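Long-range contacts in D-mandelate dehydrogenase (Rhodotorula graminis, PDB 2W2K), which probably interconverts D-mandelate and its 2-oxo acid with a nicotinamide cofactor, as a member of the D-isomer specific 2-hydroxyacid dehydrogenase family: residues L122-S127 / H298-T303; L126-L131 / G249-N254. One frame throughout, in Å; residues are numbered along the deposited sequence.

Interaction 1: L122-S127 / H298-T303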
ATOM      1  N   LEU B 122      -2.081   6.268   0.827  1.00  7.21           N
ATOM      2  CA  LEU B 122      -1.465   5.270   1.729  1.00  7.91           C
ATOM      3  C   LEU B 122      -0.583   4.269   0.954  1.00  5.16           C
ATOM      4  O   LEU B 122       0.513   3.911   1.422  1.00  4.49           O
ATOM      5  CB  LEU B 122      -2.513   4.516   2.591  1.00  4.37           C
ATOM      6  CG  LEU B 122      -1.932   3.838   3.867  1.00  6.57           C
ATOM      7  CD1 LEU B 122      -1.618   4.886   4.962  1.00  7.25           C
ATOM      8  CD2 LEU B 122      -2.904   2.771   4.398  1.00  7.68           C
ATOM      9  N   TYR B 123      -1.052   3.832  -0.225  1.00  4.79           N
ATOM     10  CA  TYR B 123      -0.246   3.002  -1.147  1.00  6.64           C
ATOM     11  C   TYR B 123       1.097   3.679  -1.537  1.00  8.92           C
ATOM     12  O   TYR B 123       2.175   3.042  -1.485  1.00  5.80           O
ATOM     13  CB  TYR B 123      -1.088   2.661  -2.408  1.00  6.89           C
ATOM     14  CG  TYR B 123      -0.320   2.057  -3.585  1.00  7.86           C
ATOM     15  CD1 TYR B 123      -0.161   0.669  -3.704  1.00 10.78           C
ATOM     16  CD2 TYR B 123       0.213   2.873  -4.602  1.00  9.00           C
ATOM     17  CE1 TYR B 123       0.531   0.105  -4.803  1.00  9.77           C
ATOM     18  CE2 TYR B 123       0.930   2.313  -5.699  1.00  9.29           C
ATOM     19  CZ  TYR B 123       1.075   0.938  -5.789  1.00 11.95           C
ATOM     20  OH  TYR B 123       1.753   0.375  -6.877  1.00 12.10           O
ATOM     21  N   LEU B 124       1.038   4.954  -1.930  1.00  5.81           N
ATOM     22  CA  LEU B 124       2.274   5.700  -2.290  1.00  4.74           C
ATOM     23  C   LEU B 124       3.227   5.870  -1.077  1.00  7.53           C
ATOM     24  O   LEU B 124       4.457   5.782  -1.237  1.00  7.17           O
ATOM     25  CB  LEU B 124       1.933   7.064  -2.889  1.00  4.26           C
ATOM     26  CG  LEU B 124       1.085   7.115  -4.189  1.00  3.47           C
ATOM     27  CD1 LEU B 124       0.769   8.566  -4.526  1.00  7.05           C
ATOM     28  CD2 LEU B 124       1.847   6.407  -5.352  1.00  5.31           C
ATOM     29  N   ILE B 125       2.666   6.095   0.115  1.00  4.44           N
ATOM     30  CA  ILE B 125       3.470   6.180   1.384  1.00  4.76           C
ATOM     31  C   ILE B 125       4.218   4.865   1.673  1.00  6.63           C
ATOM     32  O   ILE B 125       5.438   4.864   1.958  1.00  5.00           O
ATOM     33  CB  ILE B 125       2.594   6.622   2.625  1.00  4.72           C
ATOM     34  CG1 ILE B 125       2.139   8.079   2.462  1.00  5.39           C
ATOM     35  CG2 ILE B 125       3.397   6.490   3.949  1.00  5.45           C
ATOM     36  CD1 ILE B 125       0.999   8.537   3.483  1.00  8.81           C
ATOM     37  N   LEU B 126       3.495   3.742   1.580  1.00  4.51           N
ATOM     38  CA  LEU B 126       4.135   2.426   1.684  1.00  5.24           C
ATOM     39  C   LEU B 126       5.217   2.247   0.597  1.00  6.89           C
ATOM     40  O   LEU B 126       6.338   1.834   0.910  1.00  5.85           O
ATOM     41  CB  LEU B 126       3.085   1.291   1.654  1.00  4.63           C
ATOM     42  CG  LEU B 126       2.205   1.134   2.914  1.00  6.06           C
ATOM     43  CD1 LEU B 126       0.857   0.417   2.624  1.00  8.68           C
ATOM     44  CD2 LEU B 126       2.949   0.432   4.062  1.00  7.27           C
ATOM     45  N   SER B 127       4.900   2.581  -0.660  1.00  6.30           N
ATOM     46  CA  SER B 127       5.889   2.471  -1.756  1.00  8.80           C
ATOM     47  C   SER B 127       7.216   3.232  -1.520  1.00  9.01           C
ATOM     48  O   SER B 127       8.301   2.674  -1.748  1.00  7.73           O
ATOM     49  CB  SER B 127       5.265   2.859  -3.121  1.00  8.37           C
ATOM     50  OG  SER B 127       6.158   2.550  -4.184  1.00 11.43           O
ATOM     51  N   HIS B 298      13.897   5.284  -7.963  1.00 12.29           N
ATOM     52  CA  HIS B 298      12.946   5.289  -6.845  1.00 11.70           C
ATOM     53  C   HIS B 298      11.775   6.302  -6.942  1.00 10.54           C
ATOM     54  O   HIS B 298      11.319   6.855  -5.918  1.00 10.50           O
ATOM     55  CB  HIS B 298      13.714   5.446  -5.512  1.00 10.58           C
ATOM     56  CG  HIS B 298      14.679   4.328  -5.219  1.00 14.70           C
ATOM     57  ND1 HIS B 298      14.319   2.998  -5.243  1.00 12.40           N
ATOM     58  CD2 HIS B 298      15.986   4.356  -4.858  1.00 14.81           C
ATOM     59  CE1 HIS B 298      15.369   2.253  -4.927  1.00 16.69           C
ATOM     60  NE2 HIS B 298      16.392   3.053  -4.679  1.00 10.58           N
ATOM     61  N   VAL B 299      11.262   6.536  -8.149  1.00  9.62           N
ATOM     62  CA  VAL B 299      10.063   7.390  -8.297  1.00  9.15           C
ATOM     63  C   VAL B 299       8.840   6.525  -8.685  1.00 11.72           C
ATOM     64  O   VAL B 299       8.837   5.880  -9.744  1.00 12.10           O
ATOM     65  CB  VAL B 299      10.266   8.555  -9.327  1.00  8.91           C
ATOM     66  CG1 VAL B 299       9.042   9.506  -9.356  1.00  9.86           C
ATOM     67  CG2 VAL B 299      11.532   9.363  -9.025  1.00  8.79           C
ATOM     68  N   THR B 300       7.831   6.502  -7.819  1.00  6.78           N
ATOM     69  CA  THR B 300       6.576   5.770  -8.047  1.00  7.31           C
ATOM     70  C   THR B 300       5.619   6.684  -8.839  1.00  9.03           C
ATOM     71  O   THR B 300       5.344   7.830  -8.433  1.00  8.52           O
ATOM     72  CB  THR B 300       5.902   5.308  -6.687  1.00 11.82           C
ATOM     73  OG1 THR B 300       6.810   4.509  -5.901  1.00  8.69           O
ATOM     74  CG2 THR B 300       4.588   4.533  -6.941  1.00  7.44           C
ATOM     75  N   LEU B 301       5.136   6.185  -9.981  1.00  8.66           N
ATOM     76  CA  LEU B 301       4.293   6.978 -10.901  1.00  6.31           C
ATOM     77  C   LEU B 301       3.001   6.236 -11.304  1.00  8.17           C
ATOM     78  O   LEU B 301       3.061   5.119 -11.824  1.00  6.89           O
ATOM     79  CB  LEU B 301       5.095   7.377 -12.166  1.00  8.60           C
ATOM     80  CG  LEU B 301       6.401   8.177 -11.918  1.00 11.10           C
ATOM     81  CD1 LEU B 301       7.444   7.978 -13.034  1.00 10.44           C
ATOM     82  CD2 LEU B 301       6.103   9.642 -11.658  1.00  7.85           C
ATOM     83  N   THR B 302       1.840   6.849 -11.058  1.00  8.17           N
ATOM     84  CA  THR B 302       0.518   6.252 -11.423  1.00  7.74           C
ATOM     85  C   THR B 302      -0.318   7.190 -12.356  1.00  7.24           C
ATOM     86  O   THR B 302      -0.072   8.407 -12.412  1.00  8.11           O
ATOM     87  CB  THR B 302      -0.285   5.772 -10.158  1.00 10.94           C
ATOM     88  OG1 THR B 302      -0.366   6.830  -9.175  1.00  7.92           O
ATOM     89  CG2 THR B 302       0.398   4.558  -9.508  1.00  8.49           C
ATOM     90  N   THR B 303      -1.279   6.626 -13.100  1.00  5.59           N
ATOM     91  CA  THR B 303      -2.099   7.384 -14.074  1.00  6.86           C
ATOM     92  C   THR B 303      -3.343   8.131 -13.487  1.00  9.40           C
ATOM     93  O   THR B 303      -4.481   7.920 -13.958  1.00  9.03           O
ATOM     94  CB  THR B 303      -2.565   6.469 -15.288  1.00  7.79           C
ATOM     95  OG1 THR B 303      -3.424   5.417 -14.810  1.00  8.86           O
ATOM     96  CG2 THR B 303      -1.363   5.849 -16.005  1.00  8.97           C
TER
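Ser127 and Thr300 meet through two complementary torsions. On the helix, chi1 of Ser127 (-171°) sets OG opposite the backbone N; on the strand, chi1 of Thr300 (-56°) keeps OG1 beside the backbone N and sends CG2 trans to it. The two hydroxyls therefore face each other, and Ser127 OG and Thr300 OG1 form a hydrogen bond of 2.7 Å in which either could be the donor. It is the one polar link between the segments, and it pairs two buried hydroxyls. The methyl of Thr300 does the apolar work: its CG2 lies 3.7 Å from CD2 of Leu124, and also touches the Tyr123 ring more loosely, at 4.5 Å from CE2. Thr302 CG2 approaches the same ring atom, Tyr123 CE2, obliquely at 4.5 Å. The polar ends of both residues look to other partners: Thr302 OG1 bonds to Asp281, an NAD(+)-binding residue, and Tyr123 OH to an acidic side chain of the other subunit. Leu124 also rests on Thr255, which binds NAD(+) as well, so the contact lies beside the cofactor site. The 122-127 part of helix 114-130 runs roughly antiparallel to strand 299-301, the last strand of the parallel Rossmann-type sheet; strand 275-280 flanks that strand, and Ser133 of helix 132-139 packs against both Ser127 and Thr300.

Interaction 2: L126-L131 / G249-N254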
ATOM      1  N   LEU B 126       3.495   3.742   1.580  1.00  4.51           N
ATOM      2  CA  LEU B 126       4.135   2.426   1.684  1.00  5.24           C
ATOM      3  C   LEU B 126       5.217   2.247   0.597  1.00  6.89           C
ATOM      4  O   LEU B 126       6.338   1.834   0.910  1.00  5.85           O
ATOM      5  CB  LEU B 126       3.085   1.291   1.654  1.00  4.63           C
ATOM      6  CG  LEU B 126       2.205   1.134   2.914  1.00  6.06           C
ATOM      7  CD1 LEU B 126       0.857   0.417   2.624  1.00  8.68           C
ATOM      8  CD2 LEU B 126       2.949   0.432   4.062  1.00  7.27           C
ATOM      9  N   SER B 127       4.900   2.581  -0.660  1.00  6.30           N
ATOM     10  CA  SER B 127       5.889   2.471  -1.756  1.00  8.80           C
ATOM     11  C   SER B 127       7.216   3.232  -1.520  1.00  9.01           C
ATOM     12  O   SER B 127       8.301   2.674  -1.748  1.00  7.73           O
ATOM     13  CB  SER B 127       5.265   2.859  -3.121  1.00  8.37           C
ATOM     14  OG  SER B 127       6.158   2.550  -4.184  1.00 11.43           O
ATOM     15  N   VAL B 128       7.132   4.486  -1.068  1.00  6.22           N
ATOM     16  CA  VAL B 128       8.338   5.327  -0.903  1.00  6.86           C
ATOM     17  C   VAL B 128       9.197   4.924   0.310  1.00  5.22           C
ATOM     18  O   VAL B 128      10.428   5.133   0.301  1.00  7.48           O
ATOM     19  CB  VAL B 128       8.027   6.884  -0.912  1.00  7.03           C
ATOM     20  CG1 VAL B 128       7.383   7.322  -2.263  1.00  9.13           C
ATOM     21  CG2 VAL B 128       7.155   7.337   0.273  1.00  7.45           C
ATOM     22  N   PHE B 129       8.572   4.355   1.348  1.00  5.38           N
ATOM     23  CA  PHE B 129       9.315   3.860   2.521  1.00  7.11           C
ATOM     24  C   PHE B 129      10.022   2.517   2.225  1.00  5.88           C
ATOM     25  O   PHE B 129      11.141   2.287   2.705  1.00  6.15           O
ATOM     26  CB  PHE B 129       8.407   3.720   3.768  1.00  5.66           C
ATOM     27  CG  PHE B 129       8.350   4.974   4.653  1.00  7.93           C
ATOM     28  CD1 PHE B 129       7.261   5.851   4.580  1.00  6.74           C
ATOM     29  CD2 PHE B 129       9.378   5.243   5.593  1.00  9.18           C
ATOM     30  CE1 PHE B 129       7.193   7.002   5.404  1.00  7.73           C
ATOM     31  CE2 PHE B 129       9.335   6.388   6.415  1.00  9.71           C
ATOM     32  CZ  PHE B 129       8.243   7.278   6.319  1.00 10.09           C
ATOM     33  N   ARG B 130       9.386   1.669   1.410  1.00  6.58           N
ATOM     34  CA  ARG B 130       9.825   0.262   1.175  1.00  5.95           C
ATOM     35  C   ARG B 130      10.612   0.022  -0.140  1.00  7.39           C
ATOM     36  O   ARG B 130      11.183  -1.067  -0.350  1.00  6.90           O
ATOM     37  CB  ARG B 130       8.586  -0.660   1.266  1.00  8.02           C
ATOM     38  CG  ARG B 130       7.864  -0.575   2.667  1.00  7.23           C
ATOM     39  CD  ARG B 130       8.818  -0.948   3.897  1.00  5.90           C
ATOM     40  NE  ARG B 130       9.273  -2.330   3.705  1.00  7.92           N
ATOM     41  CZ  ARG B 130       8.605  -3.414   4.091  1.00 10.72           C
ATOM     42  NH1 ARG B 130       7.472  -3.309   4.815  1.00  6.88           N
ATOM     43  NH2 ARG B 130       9.071  -4.623   3.743  1.00  9.88           N
ATOM     44  N   LEU B 131      10.649   1.053  -0.998  1.00  5.54           N
ATOM     45  CA  LEU B 131      11.248   0.981  -2.355  1.00  6.15           C
ATOM     46  C   LEU B 131      10.606  -0.143  -3.218  1.00  8.90           C
ATOM     47  O   LEU B 131      11.288  -0.872  -3.947  1.00  7.08           O
ATOM     48  CB  LEU B 131      12.808   0.880  -2.284  1.00  7.41           C
ATOM     49  CG  LEU B 131      13.450   1.939  -1.352  1.00 10.79           C
ATOM     50  CD1 LEU B 131      14.952   1.701  -1.170  1.00 16.34           C
ATOM     51  CD2 LEU B 131      13.152   3.375  -1.842  1.00  9.18           C
ATOM     52  N   GLY B 249      17.723  12.536   2.728  1.00 11.11           N
ATOM     53  CA  GLY B 249      17.144  11.180   2.652  1.00 10.98           C
ATOM     54  C   GLY B 249      15.645  11.069   2.931  1.00 12.09           C
ATOM     55  O   GLY B 249      15.146   9.975   3.271  1.00 11.84           O
ATOM     56  N   SER B 250      14.930  12.188   2.805  1.00  7.31           N
ATOM     57  CA  SER B 250      13.462  12.228   3.049  1.00  6.64           C
ATOM     58  C   SER B 250      12.641  11.856   1.780  1.00  7.56           C
ATOM     59  O   SER B 250      13.217  11.485   0.719  1.00  7.69           O
ATOM     60  CB  SER B 250      13.069  13.603   3.603  1.00  6.26           C
ATOM     61  OG  SER B 250      13.564  14.636   2.755  1.00 10.47           O
ATOM     62  N   ARG B 251      11.310  11.963   1.887  1.00  9.24           N
ATOM     63  CA  ARG B 251      10.354  11.373   0.930  1.00  6.68           C
ATOM     64  C   ARG B 251       9.154  12.316   0.747  1.00  8.91           C
ATOM     65  O   ARG B 251       8.813  13.065   1.692  1.00  6.56           O
ATOM     66  CB  ARG B 251       9.854   9.999   1.448  1.00  6.95           C
ATOM     67  CG  ARG B 251      10.983   9.010   1.810  1.00  5.79           C
ATOM     68  CD  ARG B 251      10.493   7.893   2.731  1.00  5.45           C
ATOM     69  NE  ARG B 251      11.613   7.167   3.327  1.00  6.45           N
ATOM     70  CZ  ARG B 251      12.310   7.580   4.394  1.00 10.05           C
ATOM     71  NH1 ARG B 251      12.048   8.753   5.004  1.00  6.91           N
ATOM     72  NH2 ARG B 251      13.285   6.815   4.857  1.00 11.34           N
ATOM     73  N   ILE B 252       8.523  12.294  -0.447  1.00  7.41           N
ATOM     74  CA  ILE B 252       7.282  13.092  -0.674  1.00  6.42           C
ATOM     75  C   ILE B 252       6.261  12.376  -1.580  1.00  7.18           C
ATOM     76  O   ILE B 252       6.664  11.647  -2.509  1.00  5.50           O
ATOM     77  CB  ILE B 252       7.600  14.512  -1.223  1.00  6.18           C
ATOM     78  CG1 ILE B 252       6.333  15.401  -1.256  1.00  6.69           C
ATOM     79  CG2 ILE B 252       8.290  14.441  -2.594  1.00  9.73           C
ATOM     80  CD1 ILE B 252       6.685  16.905  -1.428  1.00  7.46           C
ATOM     81  N   VAL B 253       4.964  12.542  -1.282  1.00  5.60           N
ATOM     82  CA  VAL B 253       3.870  12.021  -2.157  1.00  5.79           C
ATOM     83  C   VAL B 253       2.845  13.131  -2.505  1.00  7.42           C
ATOM     84  O   VAL B 253       2.618  14.059  -1.703  1.00  7.34           O
ATOM     85  CB  VAL B 253       3.137  10.755  -1.561  1.00  6.41           C
ATOM     86  CG1 VAL B 253       4.155   9.648  -1.145  1.00  7.10           C
ATOM     87  CG2 VAL B 253       2.223  11.114  -0.421  1.00  8.83           C
ATOM     88  N   ASN B 254       2.230  13.034  -3.690  1.00  5.75           N
ATOM     89  CA  ASN B 254       1.218  14.024  -4.132  1.00  7.67           C
ATOM     90  C   ASN B 254      -0.022  13.329  -4.713  1.00  8.35           C
ATOM     91  O   ASN B 254       0.104  12.554  -5.692  1.00  8.11           O
ATOM     92  CB  ASN B 254       1.834  15.016  -5.159  1.00  6.63           C
ATOM     93  CG  ASN B 254       0.914  16.211  -5.491  1.00  9.58           C
ATOM     94  OD1 ASN B 254      -0.106  16.461  -4.824  1.00  9.57           O
ATOM     95  ND2 ASN B 254       1.306  16.981  -6.512  1.00  9.69           N
TER
HETATM   96  O   HOH W   1      13.046   4.281   3.367  1.00  8.48           O
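Arg251 reaches from its strand across the end of helix 114-130, touching Val128 first and Phe129 next. Its CB sits 4.0 Å from Val128 CG2, a methyl that also packs on Val253 CG1. With chi2 and chi3 near 180° the chain stays extended, so CG and CD pass the Val128 carbonyl, CD at 3.7 Å from O. That same CD stands over the centre of the Phe129 ring, 4.0 Å from the centroid and 6° off the normal, a CH-pi contact. Arg251 NE lies 3.7 Å from Phe129 CD2, and the guanidinium is stacked flat on the ring, planes 12° apart; Gly249 O approaches its other face. At the tip, NH1 donates to Asp222 O, while Arg251 NH2 gives a 2.9 Å hydrogen bond to a water that in turn donates to Phe129 O. With a leucine here the guanidinium is gone, and Asp222 O and the bridging water would probably be left without their donor and the Phe129 face without its stacked partner. Buried charge is thus met by a pi face, a backbone carbonyl and a water, consistent with cation-pi attraction holding the arginine flat.

From the N terminus the chain first builds a five-stranded parallel sheet, and only then enters helix 114-130, where both contacts begin: interaction 1 in its 122-127 part, interaction 2 one turn further on, with Leu126 and Ser127 common to both. The chain then builds the strands of the dinucleotide-binding sheet. Strand 250-254 returns first, closing the loop of interaction 2 after 117 intervening residues; strand 299-301 follows, closing that of interaction 1 after 170. The smaller loop nests within the larger. One helix thus ties two strands of the same parallel sheet that have strand 275-280 between them. The two contacts also touch directly, Leu124 CB lying 3.8 Å from Val253 CG1.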